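Local coordinates for protein nitroreductase (Desulfitobacterium hafniense, PDB 3PXV) that binds flavin mononucleotide and probably acts as an FMN-dependent oxidoreductase of the nitroreductase family, at residues D18-M23 against H170-K175; E61-G66 against G86-Y91; V98-P103 against G155-Y160. One frame throughout, in Å; residues are numbered along the deposited sequence.

Interaction 1. Residues D18-M23 against H170-K175. With FMN (flavin mononucleotide), chain F.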
loop_
_atom_site.group_PDB
_atom_site.type_symbol
_atom_site.label_atom_id
_atom_site.label_comp_id
_atom_site.label_asym_id
_atom_site.label_seq_id
_atom_site.Cartn_x
_atom_site.Cartn_y
_atom_site.Cartn_z
ATOM N N ASP B 18 11.722 4.973 -18.322
ATOM C CA ASP B 18 12.007 5.094 -19.734
ATOM C C ASP B 18 11.167 4.026 -20.421
ATOM O O ASP B 18 11.537 2.843 -20.467
ATOM C CB ASP B 18 13.503 4.864 -19.964
ATOM C CG ASP B 18 13.901 4.988 -21.408
ATOM O OD1 ASP B 18 13.099 5.491 -22.210
ATOM O OD2 ASP B 18 15.035 4.594 -21.739
ATOM N N PHE B 19 10.013 4.449 -20.915
ATOM C CA PHE B 19 9.058 3.558 -21.567
ATOM C C PHE B 19 9.026 3.683 -23.087
ATOM O O PHE B 19 9.237 4.754 -23.630
ATOM C CB PHE B 19 7.644 3.882 -21.070
ATOM C CG PHE B 19 7.415 3.615 -19.594
ATOM C CD1 PHE B 19 7.652 4.588 -18.651
ATOM C CD2 PHE B 19 6.869 2.412 -19.171
ATOM C CE1 PHE B 19 7.394 4.354 -17.305
ATOM C CE2 PHE B 19 6.624 2.172 -17.827
ATOM C CZ PHE B 19 6.874 3.140 -16.905
ATOM N N LYS B 20 8.738 2.570 -23.755
ATOM C CA LYS B 20 8.509 2.529 -25.190
ATOM C C LYS B 20 7.093 3.080 -25.382
ATOM O O LYS B 20 6.325 3.167 -24.408
ATOM C CB LYS B 20 8.620 1.083 -25.724
ATOM C CG LYS B 20 10.021 0.455 -25.537
ATOM C CD LYS B 20 10.068 -1.086 -25.712
ATOM C CE LYS B 20 10.426 -1.541 -27.100
ATOM N NZ LYS B 20 11.854 -1.224 -27.463
ATOM N N ASN B 21 6.738 3.475 -26.600
ATOM C CA ASN B 21 5.402 4.030 -26.839
ATOM C C ASN B 21 4.302 2.962 -27.002
ATOM O O ASN B 21 3.113 3.287 -27.015
ATOM C CB ASN B 21 5.399 5.061 -28.002
ATOM C CG ASN B 21 5.738 4.449 -29.359
ATOM O OD1 ASN B 21 6.144 3.292 -29.454
ATOM N ND2 ASN B 21 5.573 5.237 -30.419
ATOM N N GLU B 22 4.703 1.695 -27.068
ATOM C CA GLU B 22 3.778 0.581 -27.236
ATOM C C GLU B 22 2.791 0.433 -26.073
ATOM O O GLU B 22 3.189 0.281 -24.918
ATOM C CB GLU B 22 4.553 -0.724 -27.399
ATOM C CG GLU B 22 3.687 -1.937 -27.788
ATOM C CD GLU B 22 4.493 -3.229 -27.868
ATOM O OE1 GLU B 22 5.560 -3.330 -27.205
ATOM O OE2 GLU B 22 4.046 -4.141 -28.594
HETATM N N MSE B 23 1.507 0.453 -26.423
HETATM C CA MSE B 23 0.413 0.332 -25.492
HETATM C C MSE B 23 0.251 -1.126 -25.048
HETATM O O MSE B 23 0.264 -2.043 -25.892
HETATM C CB MSE B 23 -0.884 0.776 -26.200
HETATM C CG MSE B 23 -2.156 0.796 -25.338
HETATM SE SE MSE B 23 -2.100 2.200 -23.975
HETATM C CE MSE B 23 -2.283 3.805 -25.055
ATOM N N HIS B 170 5.970 -0.803 -21.584
ATOM C CA HIS B 170 7.100 -1.706 -21.764
ATOM C C HIS B 170 8.378 -0.905 -21.564
ATOM O O HIS B 170 8.482 0.223 -22.057
ATOM C CB HIS B 170 7.075 -2.349 -23.146
ATOM C CG HIS B 170 5.973 -3.339 -23.308
ATOM N ND1 HIS B 170 6.049 -4.619 -22.794
ATOM C CD2 HIS B 170 4.760 -3.237 -23.899
ATOM C CE1 HIS B 170 4.928 -5.262 -23.069
ATOM N NE2 HIS B 170 4.126 -4.445 -23.735
ATOM N N ALA B 171 9.330 -1.470 -20.820
ATOM C CA ALA B 171 10.607 -0.778 -20.553
ATOM C C ALA B 171 11.458 -0.634 -21.805
ATOM O O ALA B 171 11.658 -1.594 -22.546
ATOM C CB ALA B 171 11.430 -1.512 -19.459
ATOM N N ASN B 172 11.922 0.590 -22.043
ATOM C CA ASN B 172 12.871 0.846 -23.099
ATOM C C ASN B 172 14.216 0.569 -22.457
ATOM O O ASN B 172 15.037 -0.137 -23.028
ATOM C CB ASN B 172 12.786 2.279 -23.591
ATOM C CG ASN B 172 13.672 2.541 -24.791
ATOM O OD1 ASN B 172 13.882 1.667 -25.639
ATOM N ND2 ASN B 172 14.188 3.755 -24.876
ATOM N N THR B 173 14.425 1.115 -21.253
ATOM C CA THR B 173 15.650 0.881 -20.487
ATOM C C THR B 173 15.292 0.447 -19.059
ATOM O O THR B 173 14.334 0.912 -18.451
ATOM C CB THR B 173 16.636 2.099 -20.495
ATOM O OG1 THR B 173 16.176 3.134 -19.636
ATOM C CG2 THR B 173 16.829 2.659 -21.919
ATOM N N THR B 174 16.093 -0.477 -18.560
ATOM C CA THR B 174 15.935 -1.100 -17.246
ATOM C C THR B 174 16.641 -0.369 -16.071
ATOM O O THR B 174 17.395 0.609 -16.251
ATOM C CB THR B 174 16.438 -2.567 -17.382
ATOM O OG1 THR B 174 15.303 -3.417 -17.594
ATOM C CG2 THR B 174 17.248 -3.038 -16.176
ATOM N N LYS B 175 16.319 -0.817 -14.861
ATOM C CA LYS B 175 16.955 -0.348 -13.634
ATOM C C LYS B 175 16.825 -1.437 -12.553
ATOM O O LYS B 175 15.804 -2.114 -12.475
ATOM C CB LYS B 175 16.299 0.946 -13.176
ATOM C CG LYS B 175 16.475 1.276 -11.721
ATOM C CD LYS B 175 15.615 2.426 -11.296
ATOM C CE LYS B 175 15.753 2.677 -9.807
ATOM N NZ LYS B 175 15.392 1.499 -8.959
HETATM N N1 FMN F . 9.490 8.054 -8.902
HETATM C C2 FMN F . 9.485 9.049 -9.861
HETATM O O2 FMN F . 10.337 9.107 -10.745
HETATM N N3 FMN F . 8.505 10.002 -9.833
HETATM C C4 FMN F . 7.526 10.001 -8.869
HETATM O O4 FMN F . 6.687 10.889 -8.903
HETATM C C4A FMN F . 7.531 8.996 -7.901
HETATM N N5 FMN F . 6.577 8.944 -6.924
HETATM C C5A FMN F . 6.441 7.819 -6.149
HETATM C C6 FMN F . 5.307 7.677 -5.344
HETATM C C7 FMN F . 5.134 6.550 -4.552
HETATM C C7M FMN F . 3.914 6.442 -3.720
HETATM C C8 FMN F . 6.108 5.563 -4.558
HETATM C C8M FMN F . 5.982 4.335 -3.731
HETATM C C9 FMN F . 7.244 5.697 -5.364
HETATM C C9A FMN F . 7.418 6.838 -6.172
HETATM N N10 FMN F . 8.531 7.015 -6.976
HETATM C C10 FMN F . 8.523 8.016 -7.925
HETATM C "C1'" FMN F . 9.410 5.827 -7.238
HETATM C "C2'" FMN F . 10.454 5.713 -6.140
HETATM O "O2'" FMN F . 11.474 6.657 -6.401
HETATM C "C3'" FMN F . 10.987 4.284 -6.096
HETATM O "O3'" FMN F . 9.957 3.370 -5.781
HETATM C "C4'" FMN F . 12.075 4.162 -5.044
HETATM O "O4'" FMN F . 13.120 4.990 -5.456
HETATM C "C5'" FMN F . 12.576 2.728 -4.877
HETATM O "O5'" FMN F . 13.053 2.234 -6.114
HETATM P P FMN F . 12.354 0.979 -6.830
HETATM O O1P FMN F . 12.983 0.845 -8.179
HETATM O O2P FMN F . 10.836 1.170 -7.010
HETATM O O3P FMN F . 12.687 -0.186 -5.959
HETATM O O HOH W 1 5.147 1.147 -23.353
#
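H170 meets K20 with its backbone and E22 with its ring. Its carbonyl O takes the K20 N-H at 2.9 Å, with the donor nearly in line with the C=O bond. The H170 N-H goes to a water, which passes hydrogens on to the carbonyls of K20 and E22. The imidazole crosses the end of E22 obliquely, with CD2 3.4 Å from OE1; the ring and carboxylate planes are 41° apart. The exposed K20 chain crosses H170 at a slant, bent at chi3 (94°), and its CD packs 3.6 Å from the O of A171 and close to CB of H170.

D18 holds the other end. Its carbonyl O accepts N172 N at 2.8 Å and, weakly, T173 N. With CG anti to the backbone N (chi1 -179°), the carboxylate reaches N172, whose ND2 makes a weak 3.4 Å bond to OD1. The exact place of OD2 beside T173 is doubtful. With an alanine here, the side-chain amide of N172 would probably lose its carboxylate partner and be freer to turn. K175, further along, binds the FMN phosphate through NZ (2.6 Å to O1P).

F19 and A171 form a single antiparallel bridge. It ties the loop between helices 5-12 and 26-36 to the one that leaves strand 161-169. Both side chains touch A130 of the neighbouring strand 130-133.

Interaction 2. Residues E61-G66 against G86-Y91; sequences EMEAEG and GGRLFY. With FMN (flavin mononucleotide), chain F.
E63 runs its chain alongside L89 in the opposite direction, with CG 3.7 Å from CB of L89. CG stands anti to the backbone N (chi1 -175°) and the chain stays extended beyond it. This carries the carboxylate from helix 56-72 to the backbone of the 86-91 loop. One oxygen does the gripping. OE2 accepts the N-H of F90 at 2.8 Å in an almost straight bond (174°). It also accepts the N-H of L89 at 2.9 Å, in a more bent one. Both donors come on the anti side of OE2, but from opposite faces of the carboxylate plane. Two successive amides thus share one acceptor, which ties both to the helix and probably limits rotation of the carboxylate. The positive charge of R88 is not part of this grip: its guanidinium leads away, and lies with one face over the backbone C of Y91.

Carbon packing surrounds the bonds. CB of E63 sits 3.8 Å from CE2 of F90, at an oblique angle to the ring. CD2 of L89 lies against the helix backbone, a methyl 3.6 Å from the carbonyl O of E63 and 4.0 Å from CA of G66. A CB at G66 would come too close to that methyl, consistent with glycine here. M62, a selenomethionine next to E63 on the helix, packs on F150 and L154 of helix 147-154.

The loop passes the cofactor at Y91. This residue points away from the helix, and its OH donates to O2 of FMN at 2.5 Å. The carbonyl meets the tyrosine at the ring edge, near its plane. Y91 belongs to the FMN site; in this nitroreductase-family protein E63 holds, from helix 56-72, the loop that supplies it.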
loop_
_atom_site.group_PDB
_atom_site.type_symbol
_atom_site.label_atom_id
_atom_site.label_comp_id
_atom_site.label_asym_id
_atom_site.label_seq_id
_atom_site.Cartn_x
_atom_site.Cartn_y
_atom_site.Cartn_z
ATOM N N GLU B 61 -1.233 16.809 -21.460
ATOM C CA GLU B 61 -1.691 18.059 -20.854
ATOM C C GLU B 61 -1.426 18.092 -19.361
ATOM O O GLU B 61 -0.983 19.098 -18.834
ATOM C CB GLU B 61 -3.168 18.327 -21.176
ATOM C CG GLU B 61 -3.426 18.664 -22.646
ATOM C CD GLU B 61 -4.858 19.083 -22.948
ATOM O OE1 GLU B 61 -5.579 19.484 -22.012
ATOM O OE2 GLU B 61 -5.262 19.045 -24.140
HETATM N N MSE B 62 -1.666 16.977 -18.687
HETATM C CA MSE B 62 -1.451 16.901 -17.266
HETATM C C MSE B 62 0.050 16.991 -16.982
HETATM O O MSE B 62 0.477 17.572 -15.975
HETATM C CB MSE B 62 -2.052 15.599 -16.696
HETATM C CG MSE B 62 -3.555 15.539 -16.760
HETATM SE SE MSE B 62 -4.307 13.853 -16.162
HETATM C CE MSE B 62 -3.603 13.884 -14.390
ATOM N N GLU B 63 0.851 16.432 -17.884
ATOM C CA GLU B 63 2.303 16.446 -17.726
ATOM C C GLU B 63 2.834 17.872 -17.854
ATOM O O GLU B 63 3.623 18.320 -17.024
ATOM C CB GLU B 63 2.976 15.524 -18.757
ATOM C CG GLU B 63 4.504 15.408 -18.563
ATOM C CD GLU B 63 5.162 14.402 -19.505
ATOM O OE1 GLU B 63 4.879 14.434 -20.713
ATOM O OE2 GLU B 63 5.979 13.588 -19.031
ATOM N N ALA B 64 2.400 18.569 -18.903
ATOM C CA ALA B 64 2.831 19.938 -19.162
ATOM C C ALA B 64 2.356 20.880 -18.056
ATOM O O ALA B 64 3.075 21.797 -17.675
ATOM C CB ALA B 64 2.351 20.403 -20.531
ATOM N N GLU B 65 1.160 20.654 -17.526
ATOM C CA GLU B 65 0.661 21.448 -16.396
ATOM C C GLU B 65 1.511 21.159 -15.146
ATOM O O GLU B 65 1.933 22.089 -14.430
ATOM C CB GLU B 65 -0.808 21.157 -16.117
ATOM C CG GLU B 65 -1.386 21.929 -14.925
ATOM C CD GLU B 65 -1.347 23.452 -15.083
ATOM O OE1 GLU B 65 -1.354 23.965 -16.252
ATOM O OE2 GLU B 65 -1.342 24.122 -14.014
ATOM N N GLY B 66 1.778 19.881 -14.897
ATOM C CA GLY B 66 2.604 19.488 -13.752
ATOM C C GLY B 66 3.943 20.209 -13.790
ATOM O O GLY B 66 4.302 20.901 -12.835
ATOM N N GLY B 86 15.883 14.292 -18.012
ATOM C CA GLY B 86 15.121 13.949 -19.232
ATOM C C GLY B 86 13.951 14.885 -19.546
ATOM O O GLY B 86 13.488 14.940 -20.691
ATOM N N GLY B 87 13.471 15.625 -18.539
ATOM C CA GLY B 87 12.380 16.593 -18.716
ATOM C C GLY B 87 10.995 15.987 -18.853
ATOM O O GLY B 87 10.057 16.642 -19.345
ATOM N N ARG B 88 10.862 14.732 -18.435
ATOM C CA ARG B 88 9.602 14.046 -18.522
ATOM C C ARG B 88 9.195 13.684 -17.132
ATOM O O ARG B 88 10.031 13.371 -16.275
ATOM C CB ARG B 88 9.690 12.801 -19.403
ATOM C CG ARG B 88 9.860 13.094 -20.939
ATOM C CD ARG B 88 10.128 11.793 -21.732
ATOM N NE ARG B 88 11.263 11.037 -21.166
ATOM C CZ ARG B 88 11.611 9.789 -21.503
ATOM N NH1 ARG B 88 10.923 9.103 -22.421
ATOM N NH2 ARG B 88 12.658 9.214 -20.905
ATOM N N LEU B 89 7.893 13.759 -16.915
ATOM C CA LEU B 89 7.294 13.468 -15.640
ATOM C C LEU B 89 6.729 12.029 -15.766
ATOM O O LEU B 89 6.825 11.245 -14.837
ATOM C CB LEU B 89 6.231 14.540 -15.393
ATOM C CG LEU B 89 5.984 15.222 -14.056
ATOM C CD1 LEU B 89 7.256 15.687 -13.379
ATOM C CD2 LEU B 89 5.013 16.398 -14.277
ATOM N N PHE B 90 6.219 11.669 -16.951
ATOM C CA PHE B 90 5.689 10.338 -17.185
ATOM C C PHE B 90 6.600 9.400 -17.971
ATOM O O PHE B 90 6.192 8.298 -18.334
ATOM C CB PHE B 90 4.305 10.411 -17.825
ATOM C CG PHE B 90 3.311 11.212 -17.030
ATOM C CD1 PHE B 90 3.380 11.280 -15.635
ATOM C CD2 PHE B 90 2.256 11.836 -17.668
ATOM C CE1 PHE B 90 2.444 12.017 -14.907
ATOM C CE2 PHE B 90 1.313 12.555 -16.957
ATOM C CZ PHE B 90 1.403 12.654 -15.578
ATOM N N TYR B 91 7.838 9.823 -18.191
ATOM C CA TYR B 91 8.863 9.037 -18.864
ATOM C C TYR B 91 8.421 8.349 -20.171
ATOM O O TYR B 91 8.881 7.258 -20.511
ATOM C CB TYR B 91 9.432 8.022 -17.873
ATOM C CG TYR B 91 9.842 8.644 -16.543
ATOM C CD1 TYR B 91 10.997 9.433 -16.430
ATOM C CD2 TYR B 91 9.078 8.432 -15.393
ATOM C CE1 TYR B 91 11.363 9.990 -15.204
ATOM C CE2 TYR B 91 9.435 9.006 -14.167
ATOM C CZ TYR B 91 10.574 9.776 -14.080
ATOM O OH TYR B 91 10.907 10.322 -12.864
HETATM N N1 FMN F . 9.490 8.054 -8.902
HETATM C C2 FMN F . 9.485 9.049 -9.861
HETATM O O2 FMN F . 10.337 9.107 -10.745
HETATM N N3 FMN F . 8.505 10.002 -9.833
HETATM C C4 FMN F . 7.526 10.001 -8.869
HETATM O O4 FMN F . 6.687 10.889 -8.903
HETATM C C4A FMN F . 7.531 8.996 -7.901
HETATM N N5 FMN F . 6.577 8.944 -6.924
HETATM C C5A FMN F . 6.441 7.819 -6.149
HETATM C C6 FMN F . 5.307 7.677 -5.344
HETATM C C7 FMN F . 5.134 6.550 -4.552
HETATM C C7M FMN F . 3.914 6.442 -3.720
HETATM C C8 FMN F . 6.108 5.563 -4.558
HETATM C C8M FMN F . 5.982 4.335 -3.731
HETATM C C9 FMN F . 7.244 5.697 -5.364
HETATM C C9A FMN F . 7.418 6.838 -6.172
HETATM N N10 FMN F . 8.531 7.015 -6.976
HETATM C C10 FMN F . 8.523 8.016 -7.925
HETATM C "C1'" FMN F . 9.410 5.827 -7.238
HETATM C "C2'" FMN F . 10.454 5.713 -6.140
HETATM O "O2'" FMN F . 11.474 6.657 -6.401
HETATM C "C3'" FMN F . 10.987 4.284 -6.096
HETATM O "O3'" FMN F . 9.957 3.370 -5.781
HETATM C "C4'" FMN F . 12.075 4.162 -5.044
HETATM O "O4'" FMN F . 13.120 4.990 -5.456
HETATM C "C5'" FMN F . 12.576 2.728 -4.877
HETATM O "O5'" FMN F . 13.053 2.234 -6.114
HETATM P P FMN F . 12.354 0.979 -6.830
HETATM O O1P FMN F . 12.983 0.845 -8.179
HETATM O O2P FMN F . 10.836 1.170 -7.010
HETATM O O3P FMN F . 12.687 -0.186 -5.959
#

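Interaction 3. Residues V98-P103 against G155-Y160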
loop_
_atom_site.group_PDB
_atom_site.type_symbol
_atom_site.label_atom_id
_atom_site.label_comp_id
_atom_site.label_asym_id
_atom_site.label_seq_id
_atom_site.Cartn_x
_atom_site.Cartn_y
_atom_site.Cartn_z
ATOM N N VAL B 98 -4.798 6.081 -12.666
ATOM C CA VAL B 98 -4.930 7.167 -11.695
ATOM C C VAL B 98 -5.858 6.699 -10.597
ATOM O O VAL B 98 -6.924 6.181 -10.896
ATOM C CB VAL B 98 -5.493 8.442 -12.366
ATOM C CG1 VAL B 98 -5.687 9.561 -11.340
ATOM C CG2 VAL B 98 -4.526 8.883 -13.516
ATOM N N VAL B 99 -5.438 6.854 -9.333
ATOM C CA VAL B 99 -6.222 6.439 -8.172
ATOM C C VAL B 99 -6.641 7.638 -7.337
ATOM O O VAL B 99 -5.883 8.135 -6.515
ATOM C CB VAL B 99 -5.479 5.429 -7.275
ATOM C CG1 VAL B 99 -6.417 4.924 -6.182
ATOM C CG2 VAL B 99 -5.003 4.270 -8.073
ATOM N N PRO B 100 -7.840 8.165 -7.602
ATOM C CA PRO B 100 -8.314 9.261 -6.782
ATOM C C PRO B 100 -8.840 8.727 -5.448
ATOM O O PRO B 100 -9.172 7.552 -5.331
ATOM C CB PRO B 100 -9.463 9.834 -7.620
ATOM C CG PRO B 100 -10.002 8.652 -8.306
ATOM C CD PRO B 100 -8.776 7.876 -8.700
ATOM N N ILE B 101 -8.931 9.583 -4.451
ATOM C CA ILE B 101 -9.360 9.127 -3.141
ATOM C C ILE B 101 -10.285 10.139 -2.484
ATOM O O ILE B 101 -10.309 11.318 -2.865
ATOM C CB ILE B 101 -8.143 8.817 -2.199
ATOM C CG1 ILE B 101 -7.293 10.050 -1.930
ATOM C CG2 ILE B 101 -7.233 7.734 -2.751
ATOM C CD1 ILE B 101 -6.336 9.812 -0.758
ATOM N N ASP B 102 -11.061 9.655 -1.512
ATOM C CA ASP B 102 -11.968 10.488 -0.738
ATOM C C ASP B 102 -11.094 11.124 0.346
ATOM O O ASP B 102 -10.529 10.419 1.158
ATOM C CB ASP B 102 -13.076 9.624 -0.128
ATOM C CG ASP B 102 -14.163 10.442 0.600
ATOM O OD1 ASP B 102 -13.988 11.647 0.829
ATOM O OD2 ASP B 102 -15.215 9.853 0.934
ATOM N N PRO B 103 -10.932 12.448 0.330
ATOM C CA PRO B 103 -10.103 13.082 1.352
ATOM C C PRO B 103 -10.727 13.196 2.758
ATOM O O PRO B 103 -10.008 13.503 3.695
ATOM C CB PRO B 103 -9.879 14.489 0.777
ATOM C CG PRO B 103 -11.055 14.741 -0.064
ATOM C CD PRO B 103 -11.411 13.423 -0.667
ATOM N N GLY B 155 -12.947 11.586 -14.883
ATOM C CA GLY B 155 -14.152 10.992 -14.356
ATOM C C GLY B 155 -14.101 10.744 -12.858
ATOM O O GLY B 155 -14.744 9.837 -12.366
ATOM N N PHE B 156 -13.346 11.551 -12.127
ATOM C CA PHE B 156 -13.279 11.442 -10.673
ATOM C C PHE B 156 -14.674 11.583 -10.068
ATOM O O PHE B 156 -15.483 12.352 -10.576
ATOM C CB PHE B 156 -12.469 12.621 -10.107
ATOM C CG PHE B 156 -10.986 12.440 -10.106
ATOM C CD1 PHE B 156 -10.344 11.546 -10.962
ATOM C CD2 PHE B 156 -10.212 13.264 -9.305
ATOM C CE1 PHE B 156 -8.963 11.423 -10.952
ATOM C CE2 PHE B 156 -8.837 13.166 -9.302
ATOM C CZ PHE B 156 -8.204 12.249 -10.131
ATOM N N PRO B 157 -14.957 10.867 -8.966
ATOM C CA PRO B 157 -16.223 11.154 -8.283
ATOM C C PRO B 157 -16.133 12.527 -7.611
ATOM O O PRO B 157 -15.034 12.955 -7.214
ATOM C CB PRO B 157 -16.323 10.055 -7.211
ATOM C CG PRO B 157 -15.297 9.029 -7.563
ATOM C CD PRO B 157 -14.272 9.676 -8.429
ATOM N N GLU B 158 -17.275 13.192 -7.450
ATOM C CA GLU B 158 -17.315 14.517 -6.837
ATOM C C GLU B 158 -16.671 14.489 -5.461
ATOM O O GLU B 158 -16.955 13.610 -4.657
ATOM C CB GLU B 158 -18.756 15.020 -6.698
ATOM C CG GLU B 158 -18.855 16.556 -6.528
ATOM C CD GLU B 158 -20.273 17.042 -6.218
ATOM O OE1 GLU B 158 -20.964 16.379 -5.398
ATOM O OE2 GLU B 158 -20.680 18.098 -6.774
ATOM N N GLY B 159 -15.798 15.452 -5.190
ATOM C CA GLY B 159 -15.141 15.506 -3.887
ATOM C C GLY B 159 -13.820 14.763 -3.784
ATOM O O GLY B 159 -13.033 15.056 -2.904
ATOM N N TYR B 160 -13.575 13.819 -4.688
ATOM C CA TYR B 160 -12.337 13.041 -4.688
ATOM C C TYR B 160 -11.179 13.868 -5.175
ATOM O O TYR B 160 -11.328 14.685 -6.074
ATOM C CB TYR B 160 -12.477 11.801 -5.574
ATOM C CG TYR B 160 -13.067 10.622 -4.880
ATOM C CD1 TYR B 160 -14.235 10.735 -4.133
ATOM C CD2 TYR B 160 -12.487 9.360 -5.007
ATOM C CE1 TYR B 160 -14.776 9.631 -3.466
ATOM C CE2 TYR B 160 -13.025 8.247 -4.339
ATOM C CZ TYR B 160 -14.162 8.397 -3.586
ATOM O OH TYR B 160 -14.691 7.332 -2.952
HETATM O O HOH W 2 -16.390 7.802 -0.899
#
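V98 meets the edge of the F156 ring, with CG1 3.8 Å from CE1. P100 comes over the ring face instead. Its CB lies 3.5 Å from the ring centroid of F156, only 5° off the normal, a well-centred CH-pi contact. The same CB is 4.0 Å from CD2 of Y160. At I101 the backbone does the touching: its O is 3.2 Å from CA of Y160, a CA-H...O contact, and its C lies over the rim of the tyrosine ring. The D102 backbone N sits over the centre of that face. CB of D102 adds a more slanted CH-pi contact, 4.2 Å from the ring centroid. P157 CG covers the opposite face, so the ring is sandwiched. A water bridges OD2 of D102 and the OH of Y160; OD1 is hydrogen-bonded to OG1 of T104, and that OH has a weak bond to R49. P103 closes the walk, with CD 3.2 Å from the O of G159 in the type II turn.

The hydrogen-bonded link is one water bridge, at partly exposed D102 just past the strand; the rest is C-H groups and backbone against ring faces, so fit of shape carries the contact.

Overall arrangement
Interaction 2 is the buried contact, interaction 1 lies at the surface, and interaction 3 is partly buried. Interactions 1 and 2 touch each other: F19 N is 3.1 Å from Y91 O, a probable hydrogen bond. Both reach the FMN, at its phosphate through interaction 1 and at its pyrimidine end through interaction 2. Interaction 3 touches neither; its nearest atoms are about 5 Å from interaction 2 and about 12 Å from interaction 1. Chemistry follows place. The surface loops pair by backbone bonds, water and the D18 carboxylate, in the buried contact a helix carboxylate takes two loop amides, and 98-103 packs on rings. Strand 161-169 leads from the 155-160 turn to the 170-175 loop.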